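PDB 3SS6: acetyl-CoA acetyltransferase from Bacillus anthracis, which probably catalyses the thiolase reaction, the reversible condensation of two acetyl-CoA molecules to acetoacetyl-CoA with release of coenzyme A. Local coordinates for residues V7-A12 with S362-L367; V27-L32 with M121-Y126; N165-Y170 with D240-A245. One frame throughout, in Å; residues are numbered along the deposited sequence. Where two conformers were deposited one is given.

Interaction 1 (V7-A12 with S362-L367)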
loop_
_atom_site.group_PDB
_atom_site.type_symbol
_atom_site.label_atom_id
_atom_site.label_comp_id
_atom_site.label_asym_id
_atom_site.label_seq_id
_atom_site.Cartn_x
_atom_site.Cartn_y
_atom_site.Cartn_z
ATOM N N VAL A 7 -23.275 -34.987 24.201
ATOM C CA VAL A 7 -23.324 -34.133 23.012
ATOM C C VAL A 7 -23.505 -34.980 21.748
ATOM O O VAL A 7 -22.715 -35.884 21.480
ATOM C CB VAL A 7 -22.044 -33.322 22.882
ATOM C CG1 VAL A 7 -22.134 -32.381 21.666
ATOM C CG2 VAL A 7 -21.796 -32.530 24.162
ATOM N N VAL A 8 -24.544 -34.687 20.975
ATOM C CA VAL A 8 -24.773 -35.392 19.722
ATOM C C VAL A 8 -24.750 -34.414 18.560
ATOM O O VAL A 8 -24.883 -33.203 18.739
ATOM C CB VAL A 8 -26.097 -36.206 19.726
ATOM C CG1 VAL A 8 -26.064 -37.255 20.840
ATOM C CG2 VAL A 8 -27.292 -35.290 19.878
ATOM N N ILE A 9 -24.559 -34.957 17.366
ATOM C CA ILE A 9 -24.388 -34.169 16.157
ATOM C C ILE A 9 -25.513 -34.556 15.218
ATOM O O ILE A 9 -25.649 -35.730 14.872
ATOM C CB ILE A 9 -23.038 -34.511 15.489
ATOM C CG1 ILE A 9 -21.876 -34.056 16.382
ATOM C CG2 ILE A 9 -22.926 -33.846 14.111
ATOM C CD1 ILE A 9 -20.561 -34.756 16.077
ATOM N N THR A 10 -26.318 -33.584 14.801
ATOM C CA THR A 10 -27.495 -33.903 13.978
ATOM C C THR A 10 -27.371 -33.562 12.490
ATOM O O THR A 10 -28.214 -33.982 11.678
ATOM C CB THR A 10 -28.765 -33.236 14.546
ATOM O OG1 THR A 10 -28.602 -31.814 14.541
ATOM C CG2 THR A 10 -29.029 -33.722 15.969
ATOM N N ALA A 11 -26.339 -32.803 12.135
ATOM C CA ALA A 11 -26.061 -32.478 10.739
ATOM C C ALA A 11 -24.581 -32.196 10.622
ATOM O O ALA A 11 -23.953 -31.754 11.588
ATOM C CB ALA A 11 -26.870 -31.257 10.270
ATOM N N ALA A 12 -24.026 -32.470 9.444
ATOM C CA ALA A 12 -22.608 -32.246 9.205
ATOM C C ALA A 12 -22.425 -32.013 7.717
ATOM O O ALA A 12 -22.570 -32.940 6.917
ATOM C CB ALA A 12 -21.802 -33.454 9.663
ATOM N N SER A 362 -16.327 -35.214 7.156
ATOM C CA SER A 362 -16.012 -36.349 6.291
ATOM C C SER A 362 -15.984 -37.685 7.040
ATOM O O SER A 362 -16.499 -38.711 6.556
ATOM C CB SER A 362 -14.690 -36.093 5.575
ATOM O OG SER A 362 -14.799 -34.912 4.780
ATOM N N LEU A 363 -15.384 -37.673 8.223
ATOM C CA LEU A 363 -15.337 -38.865 9.053
ATOM C C LEU A 363 -16.732 -39.371 9.394
ATOM O O LEU A 363 -17.014 -40.564 9.292
ATOM C CB LEU A 363 -14.567 -38.573 10.340
ATOM C CG LEU A 363 -14.423 -39.718 11.340
ATOM C CD1 LEU A 363 -13.690 -40.916 10.735
ATOM C CD2 LEU A 363 -13.654 -39.171 12.549
ATOM N N ILE A 364 -17.606 -38.463 9.814
ATOM C CA ILE A 364 -18.953 -38.862 10.214
ATOM C C ILE A 364 -19.676 -39.579 9.084
ATOM O O ILE A 364 -20.263 -40.646 9.281
ATOM C CB ILE A 364 -19.781 -37.652 10.666
ATOM C CG1 ILE A 364 -19.265 -37.135 12.010
ATOM C CG2 ILE A 364 -21.250 -38.031 10.769
ATOM C CD1 ILE A 364 -19.745 -35.732 12.360
ATOM N N HIS A 365 -19.600 -39.009 7.888
ATOM C CA HIS A 365 -20.295 -39.581 6.749
ATOM C C HIS A 365 -19.692 -40.898 6.285
ATOM O O HIS A 365 -20.426 -41.788 5.858
ATOM C CB HIS A 365 -20.373 -38.562 5.608
ATOM C CG HIS A 365 -21.347 -37.459 5.878
ATOM N ND1 HIS A 365 -22.700 -37.597 5.657
ATOM C CD2 HIS A 365 -21.173 -36.217 6.385
ATOM C CE1 HIS A 365 -23.316 -36.479 6.003
ATOM N NE2 HIS A 365 -22.412 -35.626 6.451
ATOM N N GLU A 366 -18.368 -41.027 6.373
ATOM C CA GLU A 366 -17.725 -42.266 5.927
ATOM C C GLU A 366 -17.948 -43.407 6.924
ATOM O O GLU A 366 -18.152 -44.548 6.522
ATOM C CB GLU A 366 -16.230 -42.039 5.625
ATOM C CG GLU A 366 -15.461 -43.272 5.086
ATOM C CD GLU A 366 -15.926 -43.762 3.705
ATOM O OE1 GLU A 366 -16.743 -43.090 3.045
ATOM O OE2 GLU A 366 -15.456 -44.837 3.277
ATOM N N LEU A 367 -17.911 -43.111 8.221
ATOM C CA LEU A 367 -18.290 -44.120 9.211
ATOM C C LEU A 367 -19.684 -44.649 8.884
ATOM O O LEU A 367 -19.911 -45.861 8.844
ATOM C CB LEU A 367 -18.277 -43.536 10.625
ATOM C CG LEU A 367 -16.917 -43.304 11.295
ATOM C CD1 LEU A 367 -17.100 -42.457 12.543
ATOM C CD2 LEU A 367 -16.239 -44.641 11.639
#
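A12 meets H365 in the one hydrogen bond between V7-A12 and S362-L367: NE2 of the H365 imidazole donates to the carbonyl O of A12 across 2.7 Å. The N-H points almost straight at its acceptor (161°), and the oxygen sits at the edge of the ring, close to its plane. On the acceptor side the donor comes in at a C=O...N angle of 148°, tilted modestly out of the carbonyl plane. H365 gets there because its CG is anti to the carbonyl carbon and beside the backbone N (chi1 -73°), which swings the ring off the side of the helix and over to the strand. With NE2 carrying the proton, this bond helps to fix the rotation of the ring. A potassium ion lies about 4 Å from the H365 side chain, and a cation so near would probably disfavour a doubly protonated imidazolium.

The apolar part is built round I364, whose CD1 reaches two strand residues. It meets CD1 of I9 at 3.9 Å and CB of A12 at 4.1 Å, while CG2 of I9 is also 4.1 Å from the same I364 methyl. The isoleucine side chains run at a slant to each other, with I364 CD1 set against both I9 branches. CB of A12 in addition lies 3.9 Å from NE2 of H365, so A12 touches both helical side chains, I364 through its methyl and H365 through methyl and carbonyl.

Strand 7-19 passes the helix at a steep angle, the two short axes coming within 9.3 Å. The contact joins a strand of the N-terminal thiolase family region to a helix of the C-terminal one. I9 packs on L258 of neighbouring strand 252-262; L363, I364 and L367 all pack on I391 of strand 385-393, and L363 and L367 also reach L314 of strand 314-317.

Interaction 2 (V27-L32 with M121-Y126)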
loop_
_atom_site.group_PDB
_atom_site.type_symbol
_atom_site.label_atom_id
_atom_site.label_comp_id
_atom_site.label_asym_id
_atom_site.label_seq_id
_atom_site.Cartn_x
_atom_site.Cartn_y
_atom_site.Cartn_z
ATOM N N VAL A 27 -14.704 -14.747 -2.878
ATOM C CA VAL A 27 -15.675 -14.958 -1.814
ATOM C C VAL A 27 -14.997 -14.683 -0.475
ATOM O O VAL A 27 -13.878 -15.161 -0.251
ATOM C CB VAL A 27 -16.225 -16.391 -1.853
ATOM C CG1 VAL A 27 -17.222 -16.630 -0.740
ATOM C CG2 VAL A 27 -16.885 -16.661 -3.219
ATOM N N THR A 28 -15.667 -13.930 0.404
ATOM C CA THR A 28 -15.120 -13.659 1.736
ATOM C C THR A 28 -15.467 -14.792 2.704
ATOM O O THR A 28 -16.315 -15.639 2.400
ATOM C CB THR A 28 -15.655 -12.341 2.348
ATOM O OG1 THR A 28 -17.026 -12.503 2.741
ATOM C CG2 THR A 28 -15.524 -11.181 1.367
ATOM N N PRO A 29 -14.813 -14.814 3.878
ATOM C CA PRO A 29 -15.137 -15.909 4.804
ATOM C C PRO A 29 -16.601 -15.908 5.232
ATOM O O PRO A 29 -17.200 -16.981 5.330
ATOM C CB PRO A 29 -14.209 -15.642 6.004
ATOM C CG PRO A 29 -13.023 -14.922 5.414
ATOM C CD PRO A 29 -13.657 -14.019 4.340
ATOM N N VAL A 30 -17.172 -14.742 5.510
ATOM C CA VAL A 30 -18.591 -14.694 5.873
ATOM C C VAL A 30 -19.459 -15.216 4.732
ATOM O O VAL A 30 -20.359 -16.020 4.956
ATOM C CB VAL A 30 -19.032 -13.275 6.300
ATOM C CG1 VAL A 30 -20.567 -13.158 6.332
ATOM C CG2 VAL A 30 -18.432 -12.934 7.670
ATOM N N GLU A 31 -19.154 -14.804 3.505
ATOM C CA GLU A 31 -19.941 -15.250 2.357
ATOM C C GLU A 31 -19.883 -16.758 2.179
ATOM O O GLU A 31 -20.866 -17.385 1.774
ATOM C CB GLU A 31 -19.471 -14.543 1.089
ATOM C CG GLU A 31 -19.775 -13.057 1.124
ATOM C CD GLU A 31 -19.148 -12.301 -0.022
ATOM O OE1 GLU A 31 -18.208 -12.829 -0.646
ATOM O OE2 GLU A 31 -19.586 -11.164 -0.291
ATOM N N LEU A 32 -18.733 -17.333 2.513
ATOM C CA LEU A 32 -18.495 -18.758 2.298
ATOM C C LEU A 32 -19.168 -19.572 3.404
ATOM O O LEU A 32 -19.615 -20.694 3.184
ATOM C CB LEU A 32 -16.988 -19.024 2.251
ATOM C CG LEU A 32 -16.511 -20.460 1.998
ATOM C CD1 LEU A 32 -17.260 -21.075 0.807
ATOM C CD2 LEU A 32 -14.991 -20.451 1.747
ATOM N N MET A 121 -8.803 -18.287 1.800
ATOM C CA MET A 121 -7.404 -17.897 1.664
ATOM C C MET A 121 -7.221 -17.020 0.426
ATOM O O MET A 121 -6.477 -16.049 0.473
ATOM C CB MET A 121 -6.496 -19.133 1.655
ATOM C CG MET A 121 -6.652 -19.935 2.949
ATOM S SD MET A 121 -5.606 -21.402 3.131
ATOM C CE MET A 121 -4.034 -20.644 3.601
ATOM N N SER A 122 -7.930 -17.346 -0.658
ATOM C CA SER A 122 -7.800 -16.620 -1.919
ATOM C C SER A 122 -8.117 -15.133 -1.794
ATOM O O SER A 122 -7.543 -14.311 -2.508
ATOM C CB SER A 122 -8.705 -17.219 -2.999
ATOM O OG SER A 122 -8.383 -18.572 -3.296
ATOM N N SER A 123 -9.061 -14.785 -0.921
ATOM C CA SER A 123 -9.498 -13.385 -0.792
ATOM C C SER A 123 -8.824 -12.662 0.376
ATOM O O SER A 123 -9.159 -11.507 0.703
ATOM C CB SER A 123 -11.027 -13.324 -0.651
ATOM O OG SER A 123 -11.445 -14.055 0.497
ATOM N N SER A 124 -7.866 -13.326 1.015
ATOM C CA SER A 124 -7.190 -12.727 2.165
ATOM C C SER A 124 -6.357 -11.518 1.744
ATOM O O SER A 124 -5.763 -11.514 0.664
ATOM C CB SER A 124 -6.318 -13.767 2.876
ATOM O OG SER A 124 -7.142 -14.743 3.496
ATOM N N PRO A 125 -6.319 -10.482 2.600
ATOM C CA PRO A 125 -5.675 -9.213 2.242
ATOM C C PRO A 125 -4.159 -9.206 2.377
ATOM O O PRO A 125 -3.547 -10.193 2.826
ATOM C CB PRO A 125 -6.283 -8.231 3.249
ATOM C CG PRO A 125 -6.481 -9.056 4.469
ATOM C CD PRO A 125 -6.938 -10.421 3.937
ATOM N N TYR A 126 -3.571 -8.092 1.942
ATOM C CA TYR A 126 -2.180 -7.755 2.232
ATOM C C TYR A 126 -2.165 -6.696 3.331
ATOM O O TYR A 126 -3.141 -5.963 3.502
ATOM C CB TYR A 126 -1.489 -7.229 0.979
ATOM C CG TYR A 126 -0.905 -8.340 0.135
ATOM C CD1 TYR A 126 -1.723 -9.127 -0.669
ATOM C CD2 TYR A 126 0.466 -8.606 0.149
ATOM C CE1 TYR A 126 -1.201 -10.154 -1.428
ATOM C CE2 TYR A 126 1.005 -9.635 -0.624
ATOM C CZ TYR A 126 0.160 -10.408 -1.399
ATOM O OH TYR A 126 0.666 -11.430 -2.169
HETATM O O HOH W 1 -11.432 -17.004 -0.900
#
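T28 and S123 bring the two backbones closest, with 6.2 Å between their CA atoms. On one side the chain is extended through V27 and T28 and then enters helix 29-43; on the other, M121 to S124 make a type I beta turn, closed by S124 N bonding to M121 O at 3.1 Å. The turn presents S123 to the last extended residues before the helix.

From the turn, S123 alone makes the contact. Its hydroxyl donates to the carbonyl O of V27, with OG and O 2.8 Å apart, and it approaches from above the carbonyl plane, 37° out of it, not along a lone pair. OG stands between the backbone N and carbonyl carbon of its own residue (chi1 59°), where A120 O is a weak, competing acceptor for the same hydroxyl. CB of S123 lies 3.4 Å from V27 O, and a water gives that oxygen a second bond, at 3.1 Å from V27 O; the water in turn accepts a weak one from S123 N.

The gripped carbonyl is the one just ahead of a capping box. T28 is the N-cap: E31 N donates to T28 OG1 at 3.2 Å, and T28 N returns a nearly straight bond (171°) to E31 OE1 at 3.0 Å, entering from above the carboxylate plane. T28 OG1 is also hydrogen-bonded to E65 OE2, and E65 OE1 takes V30 N, so a second carboxylate serves the same helix start.

The turn and what follows it line the subunit interface: S122 O accepts from W133 NE1 and S124 O from R132 NH2, both of a second subunit, and Y126 pairs antiparallel with a strand of that subunit, carrying the sheet across the boundary.

Interaction 3 (N165-Y170 with D240-A245)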
loop_
_atom_site.group_PDB
_atom_site.type_symbol
_atom_site.label_atom_id
_atom_site.label_comp_id
_atom_site.label_asym_id
_atom_site.label_seq_id
_atom_site.Cartn_x
_atom_site.Cartn_y
_atom_site.Cartn_z
ATOM N N ASN A 165 11.984 -30.876 9.112
ATOM C CA ASN A 165 12.545 -31.296 10.395
ATOM C C ASN A 165 12.078 -32.701 10.740
ATOM O O ASN A 165 12.841 -33.509 11.265
ATOM C CB ASN A 165 12.173 -30.320 11.519
ATOM C CG ASN A 165 12.908 -28.991 11.410
ATOM O OD1 ASN A 165 13.978 -28.905 10.798
ATOM N ND2 ASN A 165 12.334 -27.942 12.013
ATOM N N LEU A 166 10.814 -32.984 10.448
ATOM C CA LEU A 166 10.260 -34.299 10.722
ATOM C C LEU A 166 10.816 -35.345 9.754
ATOM O O LEU A 166 11.029 -36.486 10.139
ATOM C CB LEU A 166 8.731 -34.260 10.688
ATOM C CG LEU A 166 8.079 -33.699 11.954
ATOM C CD1 LEU A 166 6.568 -33.574 11.773
ATOM C CD2 LEU A 166 8.415 -34.564 13.170
ATOM N N VAL A 167 11.058 -34.939 8.507
ATOM C CA VAL A 167 11.686 -35.813 7.519
ATOM C C VAL A 167 13.009 -36.329 8.067
ATOM O O VAL A 167 13.279 -37.532 8.070
ATOM C CB VAL A 167 11.959 -35.068 6.201
ATOM C CG1 VAL A 167 12.911 -35.864 5.310
ATOM C CG2 VAL A 167 10.653 -34.782 5.473
ATOM N N GLU A 168 13.848 -35.406 8.515
ATOM C CA GLU A 168 15.141 -35.755 9.075
ATOM C C GLU A 168 15.038 -36.591 10.360
ATOM O O GLU A 168 15.770 -37.557 10.546
ATOM C CB GLU A 168 15.952 -34.486 9.332
ATOM C CG GLU A 168 16.252 -33.701 8.054
ATOM C CD GLU A 168 16.506 -32.216 8.299
ATOM O OE1 GLU A 168 16.535 -31.794 9.478
ATOM O OE2 GLU A 168 16.672 -31.471 7.306
ATOM N N GLN A 169 14.119 -36.205 11.236
ATOM C CA GLN A 169 13.945 -36.906 12.507
ATOM C C GLN A 169 13.464 -38.349 12.327
ATOM O O GLN A 169 13.993 -39.276 12.954
ATOM C CB GLN A 169 12.989 -36.125 13.413
ATOM C CG GLN A 169 12.833 -36.699 14.812
ATOM C CD GLN A 169 12.101 -35.750 15.751
ATOM O OE1 GLN A 169 12.253 -34.528 15.665
ATOM N NE2 GLN A 169 11.299 -36.310 16.652
ATOM N N TYR A 170 12.468 -38.537 11.468
ATOM C CA TYR A 170 11.861 -39.851 11.274
ATOM C C TYR A 170 12.420 -40.626 10.071
ATOM O O TYR A 170 11.926 -41.707 9.741
ATOM C CB TYR A 170 10.334 -39.713 11.180
ATOM C CG TYR A 170 9.672 -39.505 12.526
ATOM C CD1 TYR A 170 9.159 -40.583 13.233
ATOM C CD2 TYR A 170 9.573 -38.238 13.093
ATOM C CE1 TYR A 170 8.561 -40.410 14.468
ATOM C CE2 TYR A 170 8.974 -38.056 14.336
ATOM C CZ TYR A 170 8.473 -39.153 15.014
ATOM O OH TYR A 170 7.874 -39.009 16.248
ATOM N N ASP A 240 18.205 -29.920 -1.659
ATOM C CA ASP A 240 18.408 -31.342 -1.410
ATOM C C ASP A 240 17.343 -31.900 -0.470
ATOM O O ASP A 240 17.538 -32.949 0.145
ATOM C CB ASP A 240 19.805 -31.600 -0.832
ATOM C CG ASP A 240 20.914 -31.200 -1.788
ATOM O OD1 ASP A 240 20.659 -31.144 -3.009
ATOM O OD2 ASP A 240 22.046 -30.947 -1.318
ATOM N N GLY A 241 16.223 -31.193 -0.361
ATOM C CA GLY A 241 15.117 -31.645 0.458
ATOM C C GLY A 241 14.221 -32.620 -0.281
ATOM O O GLY A 241 14.570 -33.095 -1.370
ATOM N N SER A 242 13.069 -32.918 0.316
ATOM C CA SER A 242 12.111 -33.859 -0.265
ATOM C C SER A 242 10.662 -33.385 -0.167
ATOM O O SER A 242 9.792 -33.928 -0.836
ATOM C CB SER A 242 12.260 -35.246 0.364
ATOM O OG SER A 242 12.134 -35.171 1.775
ATOM N N VAL A 243 10.393 -32.380 0.664
ATOM C CA VAL A 243 9.054 -31.789 0.690
ATOM C C VAL A 243 8.894 -30.877 -0.529
ATOM O O VAL A 243 9.719 -29.991 -0.755
ATOM C CB VAL A 243 8.792 -30.998 2.000
ATOM C CG1 VAL A 243 7.371 -30.426 2.022
ATOM C CG2 VAL A 243 9.017 -31.886 3.215
ATOM N N THR A 244 7.842 -31.109 -1.313
ATOM C CA THR A 244 7.604 -30.365 -2.548
ATOM C C THR A 244 6.189 -29.785 -2.536
ATOM O O THR A 244 5.400 -30.053 -1.631
ATOM C CB THR A 244 7.683 -31.277 -3.778
ATOM O OG1 THR A 244 6.535 -32.141 -3.798
ATOM C CG2 THR A 244 8.950 -32.133 -3.747
ATOM N N ALA A 245 5.852 -29.007 -3.555
ATOM C CA ALA A 245 4.478 -28.530 -3.684
ATOM C C ALA A 245 3.518 -29.695 -3.911
ATOM O O ALA A 245 2.346 -29.622 -3.542
ATOM C CB ALA A 245 4.365 -27.537 -4.822
#
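V167 projects from its helix onto two consecutive residues of D240-A245, first S242 and then V243, without any hydrogen bond between the segments. The backbones stay well apart, the nearest CA atoms, those of V167 and S242, being 8.0 Å from each other, so the gap is bridged by side chains, V167 from the helix and S242 and V243 from the loop.

Both V167 methyls lie in van der Waals contact with S242: OG of S242 is 3.7 Å from CG1 and 4.0 Å from CG2 of V167. OG sits between the backbone N and the carbonyl carbon (chi1 55°), which turns it to the helix. Its polar need is met by Q177, whose NE2 is hydrogen-bonded to OG; the valine methyls therefore pack beside an oxygen that already has a partner.

At V243 the contact becomes purely hydrophobic. CG2 of V243 lies 4.0 Å from CG2 of V167, the two side chains meeting at a slant. In V243, CG1 is anti to the backbone N (chi1 -178°), leaving CG2 beside that N and facing the helix. E164, just under one turn before V167, accepts from the backbone N of both S242 and V243 through OE2, so the same helix grips the segment by its main chain as well as by its valine.

Next, T244 N donates to N247 OD1, while N247 ND2 donates to S242 O, which ties S242 and T244 to N247. Around the contact, helix 174-194 closes one flank, with Q177 against V167 and V243 and R174 against S242. Helix 322-332 lies at V167 through A323, and F237 and F321 from loops cover V243.

How the interactions relate
From the N terminus, the first strand is soon committed to interaction 1, but its partner helix arrives only some 350 residues later, so this contact closes the longest loop and joins the N-terminal and C-terminal thiolase family regions. The other two contacts nest inside that loop. Interaction 2 ties the start of helix 29-43, which follows the first strand, to the turn after strand 112-120. Interaction 3 comes later in series, linking helix 159-170 to the loop ahead of strand 252-262, on the opposite side of the chain's centre from interaction 1. None touch; interactions 1 and 3 have centres about 34 Å apart.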